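Local coordinates for protein 2-dehydropantoate 2-reductase (Geobacter metallireducens, PDB 3HN2) that probably catalyses the NADPH-dependent reduction of ketopantoate to pantoate, a step of pantothenate biosynthesis, at residues T101-E109 with L179-N190; I191-L199 with V292-E300. All coordinates share one frame; numbering follows the deposited sequence.

Helix 179-200 takes part in both contacts, its first half in interaction 1 and its second half in interaction 2. The two centres lie about 17 Å apart, and the contacts meet where Leu-187 O comes 4.2 Å from Pro-192 CD. Interaction 1, about 8 Å from the centre of the chain, joins the Rossmann-type domain to the helical domain through a buried arginine, its salt bridge and carbonyl bonds, and a leucine packed beside it. Interaction 2, about 17 Å from that centre, lies wholly inside the helical domain and is apolar. In ketopantoate reductases the cofactor and substrate bind between these domains, so interaction 1, which bridges them, is probably the nearer to that cleft.

Interaction 1. Residues T101-E109 with L179-N190; sequences TLQNGLGNE and LKRARWEKLVWN
Gly-105 and Leu-187 mark the closest backbone approach, with CA atoms 6.9 Å apart, where the loop between strand 98-101 and helix 108-115 passes the flank of helix 179-200. The side chain of Arg-183 starts out toward this loop, and bends at chi2 (-98°) and chi3 curve its end round to bring NH2 to two carbonyls. Arg-183 NH2 donates to Gln-103 O at 2.7 Å, an almost straight bond with an N-H...O angle of 172°, and also to Gly-105 O at 3.2 Å. Both acceptors lie near the guanidinium plane, so one terminal nitrogen holds two carbonyls of the loop. Glu-109 approaches differently: its OE2 lies over a face of the guanidinium, 2.8 Å from Arg-183 NE, with the carboxylate and guanidinium planes 70° apart. This salt bridge is therefore not the coplanar, two-pronged kind. Within the loop, Asn-108 ND2 bonds Asn-104 O at 3.1 Å, while Asn-108 OD1 engages Asn-82.

Beyond the arginine the contact turns apolar. Leu-106 CG sits 3.7 Å from Leu-187 CD2, and Leu-106 CD1 comes 3.9 Å from Trp-184 CZ2, leucine and tryptophan crossing at about a right angle. Leu-106 CD2 slides past the aliphatic root of Arg-183, and Pro-278 and Tyr-281 of helix 271-284 also touch this leucine. Lys-186 NZ donates a hydrogen bond to Ala-126 O, with Asn-104 OD1 a longer neighbour.

The contact thus joins the loop after strand 98-101, an inner strand of the Rossmann-type sheet, to the first long helix of the helical domain. The arginine is buried, its charge probably balanced by Glu-109; two carbonyl bonds near its plane and a carboxylate over a face would fix its rotation and tie the loop's shape to the helix.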
# COMPACT_ATOMS: atom_id res chain seq x y z
N THR A 101 21.60 -11.24 7.56
CA THR A 101 20.77 -10.60 8.57
C THR A 101 19.51 -9.94 7.95
O THR A 101 19.61 -9.19 6.97
CB THR A 101 21.62 -9.67 9.48
OG1 THR A 101 20.97 -9.48 10.74
CG2 THR A 101 21.89 -8.33 8.84
N LEU A 102 18.35 -10.26 8.51
CA LEU A 102 17.07 -9.74 8.00
C LEU A 102 16.29 -8.97 9.06
O LEU A 102 15.15 -8.56 8.84
CB LEU A 102 16.20 -10.88 7.48
CG LEU A 102 16.45 -11.48 6.10
CD1 LEU A 102 15.62 -12.72 5.94
CD2 LEU A 102 16.12 -10.49 5.01
N GLN A 103 16.93 -8.77 10.21
CA GLN A 103 16.32 -8.11 11.35
C GLN A 103 16.24 -6.60 11.17
O GLN A 103 16.78 -6.05 10.22
CB GLN A 103 17.06 -8.48 12.64
CG GLN A 103 18.30 -9.33 12.38
CD GLN A 103 19.20 -9.47 13.59
OE1 GLN A 103 20.37 -9.11 13.53
NE2 GLN A 103 18.66 -10.00 14.68
N ASN A 104 15.57 -5.94 12.10
CA ASN A 104 15.23 -4.52 11.97
C ASN A 104 16.24 -3.56 12.58
O ASN A 104 16.94 -3.90 13.53
CB ASN A 104 13.84 -4.27 12.56
CG ASN A 104 12.74 -4.97 11.79
OD1 ASN A 104 12.96 -5.49 10.69
ND2 ASN A 104 11.54 -4.98 12.36
N GLY A 105 16.30 -2.36 12.01
CA GLY A 105 17.13 -1.30 12.55
C GLY A 105 18.55 -1.38 12.06
O GLY A 105 18.82 -1.92 10.98
N LEU A 106 19.47 -0.86 12.86
CA LEU A 106 20.86 -0.77 12.48
C LEU A 106 21.77 -1.59 13.38
O LEU A 106 21.32 -2.24 14.32
CB LEU A 106 21.32 0.67 12.53
CG LEU A 106 20.75 1.70 11.57
CD1 LEU A 106 21.46 3.02 11.85
CD2 LEU A 106 20.91 1.33 10.11
N GLY A 107 23.07 -1.55 13.06
CA GLY A 107 24.09 -2.14 13.91
C GLY A 107 24.26 -3.63 13.76
O GLY A 107 25.30 -4.17 14.13
N ASN A 108 23.23 -4.30 13.23
CA ASN A 108 23.18 -5.75 13.11
C ASN A 108 24.27 -6.27 12.19
O ASN A 108 24.99 -7.22 12.55
CB ASN A 108 21.80 -6.19 12.61
CG ASN A 108 20.67 -5.68 13.49
OD1 ASN A 108 20.79 -5.61 14.71
ND2 ASN A 108 19.55 -5.33 12.86
N GLU A 109 24.41 -5.64 11.02
CA GLU A 109 25.45 -6.00 10.07
C GLU A 109 26.84 -5.88 10.68
O GLU A 109 27.68 -6.76 10.51
CB GLU A 109 25.36 -5.15 8.80
CG GLU A 109 24.28 -5.58 7.82
CD GLU A 109 22.91 -4.91 8.06
OE1 GLU A 109 22.78 -4.01 8.93
OE2 GLU A 109 21.95 -5.28 7.36
N LEU A 179 23.69 -0.85 0.54
CA LEU A 179 22.97 -1.51 1.63
C LEU A 179 22.65 -0.51 2.74
O LEU A 179 21.53 -0.47 3.26
CB LEU A 179 23.82 -2.65 2.19
CG LEU A 179 23.42 -3.30 3.52
CD1 LEU A 179 22.09 -4.02 3.37
CD2 LEU A 179 24.50 -4.25 4.00
N LYS A 180 23.66 0.29 3.09
CA LYS A 180 23.56 1.30 4.13
C LYS A 180 22.38 2.24 3.88
O LYS A 180 21.61 2.51 4.80
CB LYS A 180 24.88 2.08 4.21
CG LYS A 180 25.19 2.69 5.57
CD LYS A 180 26.32 3.70 5.45
CE LYS A 180 26.95 4.02 6.80
NZ LYS A 180 27.98 3.02 7.18
N ARG A 181 22.23 2.71 2.64
CA ARG A 181 21.14 3.60 2.26
C ARG A 181 19.78 2.93 2.44
O ARG A 181 18.90 3.50 3.05
CB ARG A 181 21.30 4.11 0.82
CG ARG A 181 20.17 5.04 0.36
CD ARG A 181 20.30 5.40 -1.10
NE ARG A 181 18.98 5.57 -1.70
CZ ARG A 181 18.50 6.72 -2.17
NH1 ARG A 181 19.25 7.82 -2.15
NH2 ARG A 181 17.28 6.76 -2.67
N ALA A 182 19.66 1.71 1.94
CA ALA A 182 18.43 0.92 2.00
C ALA A 182 17.91 0.65 3.42
O ALA A 182 16.70 0.62 3.64
CB ALA A 182 18.64 -0.39 1.26
N ARG A 183 18.83 0.46 4.37
CA ARG A 183 18.51 0.34 5.80
C ARG A 183 17.87 1.63 6.29
O ARG A 183 16.82 1.61 6.95
CB ARG A 183 19.78 0.03 6.62
CG ARG A 183 20.33 -1.39 6.47
CD ARG A 183 19.88 -2.30 7.61
NE ARG A 183 19.65 -3.66 7.12
CZ ARG A 183 18.94 -4.59 7.76
NH1 ARG A 183 18.79 -5.79 7.22
NH2 ARG A 183 18.38 -4.32 8.93
N TRP A 184 18.51 2.75 5.95
CA TRP A 184 18.01 4.08 6.29
C TRP A 184 16.70 4.40 5.58
O TRP A 184 15.86 5.12 6.12
CB TRP A 184 19.06 5.13 5.96
CG TRP A 184 20.08 5.32 7.04
CD1 TRP A 184 21.35 4.83 7.05
CD2 TRP A 184 19.91 6.05 8.26
NE1 TRP A 184 21.99 5.21 8.21
CE2 TRP A 184 21.13 5.96 8.97
CE3 TRP A 184 18.85 6.77 8.83
CZ2 TRP A 184 21.32 6.56 10.22
CZ3 TRP A 184 19.05 7.37 10.07
CH2 TRP A 184 20.27 7.26 10.75
N GLU A 185 16.54 3.88 4.37
CA GLU A 185 15.31 4.02 3.60
C GLU A 185 14.13 3.39 4.33
O GLU A 185 13.04 3.96 4.36
CB GLU A 185 15.47 3.40 2.21
CG GLU A 185 16.42 4.14 1.26
CD GLU A 185 16.39 3.57 -0.16
OE1 GLU A 185 16.18 2.35 -0.33
OE2 GLU A 185 16.59 4.36 -1.12
N LYS A 186 14.36 2.22 4.94
CA LYS A 186 13.32 1.53 5.69
C LYS A 186 13.08 2.16 7.06
O LYS A 186 11.98 2.06 7.61
CB LYS A 186 13.64 0.04 5.87
CG LYS A 186 12.40 -0.82 5.98
CD LYS A 186 12.62 -2.05 6.83
CE LYS A 186 11.29 -2.72 7.14
NZ LYS A 186 11.46 -4.01 7.87
N LEU A 187 14.11 2.82 7.59
CA LEU A 187 14.02 3.58 8.84
C LEU A 187 13.09 4.79 8.71
O LEU A 187 12.47 5.19 9.69
CB LEU A 187 15.41 4.02 9.32
CG LEU A 187 16.08 3.35 10.53
CD1 LEU A 187 15.44 2.02 10.94
CD2 LEU A 187 17.60 3.17 10.30
N VAL A 188 13.00 5.34 7.51
CA VAL A 188 12.07 6.43 7.20
C VAL A 188 10.62 5.99 7.41
O VAL A 188 9.77 6.80 7.76
CB VAL A 188 12.29 6.98 5.77
CG1 VAL A 188 11.19 8.00 5.38
CG2 VAL A 188 13.63 7.65 5.67
N TRP A 189 10.35 4.70 7.23
CA TRP A 189 9.03 4.15 7.48
C TRP A 189 8.88 3.64 8.91
O TRP A 189 7.84 3.89 9.56
CB TRP A 189 8.69 3.03 6.49
CG TRP A 189 7.24 2.70 6.54
CD1 TRP A 189 6.24 3.29 5.81
CD2 TRP A 189 6.61 1.74 7.39
NE1 TRP A 189 5.03 2.73 6.14
CE2 TRP A 189 5.22 1.79 7.12
CE3 TRP A 189 7.08 0.84 8.36
CZ2 TRP A 189 4.30 0.97 7.78
CZ3 TRP A 189 6.16 0.02 9.03
CH2 TRP A 189 4.78 0.10 8.73
N ASN A 190 9.89 2.90 9.36
CA ASN A 190 9.84 2.18 10.64
C ASN A 190 9.82 3.07 11.86
O ASN A 190 9.32 2.67 12.91
CB ASN A 190 11.04 1.21 10.77
CG ASN A 190 10.70 -0.22 10.39
OD1 ASN A 190 9.64 -0.51 9.81
ND2 ASN A 190 11.61 -1.14 10.71

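Interaction 2. Residues I191-L199 with V292-E300; sequences IPFNGLCAL and VEMLATLLE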
# COMPACT_ATOMS: atom_id res chain seq x y z
N ILE A 191 10.37 4.27 11.75
CA ILE A 191 10.44 5.15 12.91
C ILE A 191 9.09 5.83 13.23
O ILE A 191 8.60 5.63 14.34
CB ILE A 191 11.69 6.08 12.89
CG1 ILE A 191 12.95 5.23 13.14
CG2 ILE A 191 11.58 7.18 13.93
CD1 ILE A 191 14.27 5.98 13.10
N PRO A 192 8.48 6.60 12.28
CA PRO A 192 7.14 7.15 12.61
C PRO A 192 6.09 6.09 12.92
O PRO A 192 5.37 6.23 13.89
CB PRO A 192 6.75 7.93 11.35
CG PRO A 192 7.63 7.39 10.27
CD PRO A 192 8.91 7.03 10.94
N PHE A 193 6.07 5.01 12.16
CA PHE A 193 4.98 4.05 12.25
C PHE A 193 5.15 2.96 13.32
O PHE A 193 4.24 2.77 14.12
CB PHE A 193 4.62 3.53 10.87
CG PHE A 193 4.08 4.61 9.97
CD1 PHE A 193 4.89 5.20 9.01
CD2 PHE A 193 2.77 5.07 10.12
CE1 PHE A 193 4.41 6.22 8.18
CE2 PHE A 193 2.28 6.09 9.30
CZ PHE A 193 3.09 6.66 8.33
N ASN A 194 6.29 2.28 13.38
CA ASN A 194 6.53 1.40 14.53
C ASN A 194 6.65 2.16 15.86
O ASN A 194 6.45 1.57 16.93
CB ASN A 194 7.71 0.46 14.32
CG ASN A 194 7.41 -0.65 13.35
OD1 ASN A 194 7.16 -0.41 12.17
ND2 ASN A 194 7.43 -1.89 13.83
N GLY A 195 6.95 3.45 15.79
CA GLY A 195 6.96 4.33 16.96
C GLY A 195 5.60 4.77 17.48
O GLY A 195 5.24 4.47 18.62
N LEU A 196 4.85 5.49 16.65
CA LEU A 196 3.58 6.12 17.04
C LEU A 196 2.50 5.11 17.38
O LEU A 196 1.84 5.23 18.41
CB LEU A 196 3.08 7.05 15.93
CG LEU A 196 3.37 8.56 15.92
CD1 LEU A 196 4.57 8.97 16.77
CD2 LEU A 196 3.53 9.05 14.49
N CYS A 197 2.34 4.12 16.51
CA CYS A 197 1.36 3.04 16.67
C CYS A 197 1.50 2.26 17.96
O CYS A 197 0.51 1.93 18.60
CB CYS A 197 1.44 2.08 15.49
SG CYS A 197 1.17 2.87 13.91
N ALA A 198 2.74 1.94 18.33
CA ALA A 198 3.01 1.21 19.57
C ALA A 198 2.71 2.08 20.79
O ALA A 198 2.13 1.60 21.77
CB ALA A 198 4.45 0.72 19.59
N LEU A 199 3.08 3.35 20.70
CA LEU A 199 2.85 4.33 21.76
C LEU A 199 1.37 4.66 21.99
O LEU A 199 0.89 4.62 23.11
CB LEU A 199 3.62 5.60 21.44
CG LEU A 199 3.42 6.84 22.28
CD1 LEU A 199 3.85 6.69 23.73
CD2 LEU A 199 4.10 8.03 21.60
N VAL A 292 12.56 12.15 16.94
CA VAL A 292 13.00 10.75 17.12
C VAL A 292 13.36 10.55 18.59
O VAL A 292 13.00 9.52 19.19
CB VAL A 292 14.14 10.33 16.14
CG1 VAL A 292 14.33 8.82 16.17
CG2 VAL A 292 13.82 10.77 14.69
N GLU A 293 13.92 11.58 19.22
CA GLU A 293 14.39 11.47 20.59
C GLU A 293 13.26 11.38 21.56
O GLU A 293 13.22 10.47 22.39
CB GLU A 293 15.30 12.63 20.98
CG GLU A 293 16.76 12.22 21.11
CD GLU A 293 17.57 13.17 21.97
OE1 GLU A 293 17.23 13.33 23.16
OE2 GLU A 293 18.56 13.74 21.46
N MET A 294 12.34 12.33 21.44
CA MET A 294 11.12 12.35 22.22
C MET A 294 10.39 11.02 22.07
O MET A 294 10.03 10.40 23.07
CB MET A 294 10.25 13.51 21.76
CG MET A 294 9.06 13.76 22.64
SD MET A 294 8.31 15.33 22.24
CE MET A 294 6.71 15.05 22.97
N LEU A 295 10.23 10.56 20.82
CA LEU A 295 9.60 9.27 20.54
C LEU A 295 10.28 8.09 21.23
O LEU A 295 9.63 7.36 21.98
CB LEU A 295 9.51 9.04 19.03
CG LEU A 295 8.53 7.99 18.50
CD1 LEU A 295 7.25 7.92 19.32
CD2 LEU A 295 8.20 8.30 17.05
N ALA A 296 11.59 7.91 20.99
CA ALA A 296 12.36 6.84 21.61
C ALA A 296 12.14 6.81 23.12
O ALA A 296 11.85 5.74 23.69
CB ALA A 296 13.87 6.99 21.30
N THR A 297 12.24 7.99 23.73
CA THR A 297 12.10 8.15 25.17
C THR A 297 10.68 7.86 25.68
O THR A 297 10.51 7.07 26.61
CB THR A 297 12.50 9.56 25.63
OG1 THR A 297 13.59 10.04 24.85
CG2 THR A 297 12.89 9.55 27.08
N LEU A 298 9.67 8.48 25.06
CA LEU A 298 8.27 8.22 25.42
C LEU A 298 7.95 6.75 25.25
O LEU A 298 7.04 6.21 25.89
CB LEU A 298 7.30 9.01 24.53
CG LEU A 298 7.12 10.51 24.77
CD1 LEU A 298 6.45 11.12 23.56
CD2 LEU A 298 6.32 10.77 26.04
N LEU A 299 8.70 6.10 24.36
CA LEU A 299 8.38 4.72 24.07
C LEU A 299 8.99 3.78 25.11
O LEU A 299 8.40 2.75 25.42
CB LEU A 299 8.77 4.40 22.63
CG LEU A 299 8.03 3.34 21.81
CD1 LEU A 299 6.53 3.24 22.07
CD2 LEU A 299 8.31 3.70 20.38
N GLU A 300 10.13 4.15 25.68
CA GLU A 300 10.68 3.40 26.81
C GLU A 300 10.01 3.78 28.15
O GLU A 300 10.05 2.99 29.10
CB GLU A 300 12.22 3.41 26.84
CG GLU A 300 12.89 4.79 26.84
CD GLU A 300 14.07 4.90 25.87
OE1 GLU A 300 14.40 3.91 25.18
OE2 GLU A 300 14.67 5.99 25.79
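Leu-295 projects from helix 292-300 as a knob into a hole formed by Ile-191, Gly-195, Leu-196 and Leu-199. Its CG stands anti to the backbone N (chi1 -162°), which sends the branched end across the gap. Both of its methyls flank Leu-196 CD1, Leu-295 CD2 at 3.7 Å from that atom, and the two leucines cross at about a right angle. Leu-295 CD2 also reaches the carbonyl oxygen of Ile-191 at 3.8 Å, and Leu-295 CD1 also reaches Leu-199 CD2 at 3.9 Å.

One turn on, Leu-299 repeats the approach. Its CD2 rests on bare backbone, 3.6 Å from Gly-195 O, while Leu-299 CD1 lies 3.8 Å from Leu-199 CB. Met-259 and Ile-271 also touch this side chain, from helices 258-264 and 271-284. Gly-195 matters because it has no side chain: a CB there would fall 2.8 Å from Leu-295 CD2, a clash. At the other end, Ile-191 and Val-292 cross at about a right angle, Ile-191 CG2 to Val-292 CG1 at 3.9 Å. Leu-199 CD1 reaches out to Leu-298, at the exposed margin.

The segment axes come within 10.0 Å and run in broadly the same direction, 39° apart, with CA atoms closest at Leu-199 and Leu-299. Replacing Leu-295 by an alanine would probably leave Leu-196 CD1 and Leu-199 CD2 without their methyl partners and the hole unfilled by its knob.

The side chains that bring these two helices of the helical domain together are all aliphatic, and several of their methyls rest on backbone atoms. Cohesion here probably comes from the fit and burial of branched side chains, rather than from directional polar bonds.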